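Local coordinates for uncharacterized protein yfeY (Escherichia coli, PDB 2QZB) that is of unknown function but is probably a lipoprotein of the bacterial cell envelope, at residues D151-L154 and K155-V159. Sequence-based numbering, arbitrary orientation.
Sequences DDTL and KNWKV
A type I beta turn running from Leu154 to Trp157 links the short helix 151-154 to strand 158-165 of the large antiparallel sheet, and it shows how a local turn can seat an aromatic side chain on the helix it has just left. The turn is closed by Trp157 N, which donates to Leu154 O at 2.8 Å. Two weak bonds accompany the end of the helix: Lys155 N to Asp151 O, with alpha-helical i to i+4 spacing, and Asn156 N to Thr153 O, which spans only three residues. Trp157 then folds back, its CG set opposite its own carbonyl carbon (chi1 -75°), and presents one indole face to Leu154. Thr153 runs alongside the indole, its CG2 3.5 Å from Trp157 NE1, while that N-H is spent on the backbone oxygen of Glu140; Phe137 of strand 133-138 also packs against the Trp157 side chain. A leucine in place of Trp157 would probably leave Glu140 O without this donor and Leu154 without a flat surface to rest on. On the exposed side, Lys155 lays CG 3.3 Å from Asp152 O. Over one indole face, the methyl Leu154 CD2 makes a CH-pi contact, 3.6 Å from the centroid of the six-membered ring of Trp157 and 15° off its normal.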
loop_
_atom_site.group_PDB
_atom_site.type_symbol
_atom_site.label_atom_id
_atom_site.label_comp_id
_atom_site.label_asym_id
_atom_site.label_seq_id
_atom_site.Cartn_x
_atom_site.Cartn_y
_atom_site.Cartn_z
ATOM N N ASP A 151 3.512 21.109 5.761
ATOM C CA ASP A 151 3.624 21.087 4.305
ATOM C C ASP A 151 5.059 21.324 3.786
ATOM O O ASP A 151 5.443 20.741 2.774
ATOM C CB ASP A 151 2.639 22.090 3.666
ATOM C CG ASP A 151 1.164 21.810 4.027
ATOM O OD1 ASP A 151 0.751 20.619 4.115
ATOM O OD2 ASP A 151 0.411 22.799 4.218
ATOM N N ASP A 152 5.848 22.176 4.451
ATOM C CA ASP A 152 7.246 22.427 4.001
ATOM C C ASP A 152 8.188 21.248 4.185
ATOM O O ASP A 152 9.171 21.118 3.445
ATOM C CB ASP A 152 7.889 23.635 4.700
ATOM C CG ASP A 152 7.359 24.949 4.198
ATOM O OD1 ASP A 152 7.566 25.275 3.005
ATOM O OD2 ASP A 152 6.741 25.669 5.021
ATOM N N THR A 153 7.953 20.454 5.223
ATOM C CA THR A 153 8.681 19.206 5.409
ATOM C C THR A 153 8.207 18.152 4.409
ATOM O O THR A 153 9.028 17.528 3.713
ATOM C CB THR A 153 8.447 18.621 6.815
ATOM O OG1 THR A 153 8.973 19.520 7.791
ATOM C CG2 THR A 153 9.145 17.252 6.959
ATOM N N LEU A 154 6.886 17.967 4.350
ATOM C CA LEU A 154 6.283 16.942 3.508
ATOM C C LEU A 154 6.584 17.079 2.020
ATOM O O LEU A 154 6.596 16.068 1.333
ATOM C CB LEU A 154 4.777 16.854 3.723
ATOM C CG LEU A 154 4.307 16.361 5.091
ATOM C CD1 LEU A 154 2.767 16.344 5.128
ATOM C CD2 LEU A 154 4.881 14.981 5.403
ATOM N N LYS A 155 6.850 18.293 1.527
ATOM C CA LYS A 155 6.999 18.486 0.072
ATOM C C LYS A 155 8.078 17.577 -0.526
ATOM O O LYS A 155 7.935 17.108 -1.656
ATOM C CB LYS A 155 7.204 19.963 -0.336
ATOM C CG LYS A 155 8.446 20.610 0.252
ATOM C CD LYS A 155 8.580 22.121 -0.098
ATOM C CE LYS A 155 10.079 22.517 -0.124
ATOM N NZ LYS A 155 10.401 23.942 0.278
ATOM N N ASN A 156 9.094 17.275 0.281
ATOM C CA ASN A 156 10.233 16.445 -0.093
ATOM C C ASN A 156 10.076 14.945 0.257
ATOM O O ASN A 156 10.961 14.120 -0.046
ATOM C CB ASN A 156 11.499 17.009 0.586
ATOM C CG ASN A 156 11.773 18.454 0.195
ATOM O OD1 ASN A 156 11.748 18.802 -1.004
ATOM N ND2 ASN A 156 12.003 19.313 1.197
ATOM N N TRP A 157 8.963 14.588 0.887
ATOM C CA TRP A 157 8.668 13.165 1.128
ATOM C C TRP A 157 8.386 12.399 -0.183
ATOM O O TRP A 157 8.093 12.996 -1.214
ATOM C CB TRP A 157 7.522 13.037 2.136
ATOM C CG TRP A 157 7.962 13.331 3.566
ATOM C CD1 TRP A 157 8.920 14.213 3.972
ATOM C CD2 TRP A 157 7.443 12.726 4.763
ATOM N NE1 TRP A 157 9.046 14.182 5.350
ATOM C CE2 TRP A 157 8.150 13.270 5.853
ATOM C CE3 TRP A 157 6.459 11.757 5.010
ATOM C CZ2 TRP A 157 7.881 12.909 7.184
ATOM C CZ3 TRP A 157 6.206 11.370 6.331
ATOM C CH2 TRP A 157 6.917 11.953 7.402
ATOM N N LYS A 158 8.530 11.083 -0.149
ATOM C CA LYS A 158 8.301 10.260 -1.332
ATOM C C LYS A 158 7.422 9.077 -0.965
ATOM O O LYS A 158 7.474 8.626 0.164
ATOM C CB LYS A 158 9.633 9.747 -1.914
ATOM C CG LYS A 158 10.481 10.892 -2.488
ATOM C CD LYS A 158 11.747 10.392 -3.134
ATOM C CE LYS A 158 12.619 11.590 -3.614
ATOM N NZ LYS A 158 14.036 11.101 -3.884
ATOM N N VAL A 159 6.676 8.574 -1.947
ATOM C CA VAL A 159 5.791 7.464 -1.766
ATOM C C VAL A 159 6.623 6.251 -1.356
ATOM O O VAL A 159 7.568 5.874 -2.069
ATOM C CB VAL A 159 5.011 7.136 -3.103
ATOM C CG1 VAL A 159 4.236 5.824 -2.971
ATOM C CG2 VAL A 159 4.048 8.268 -3.468
#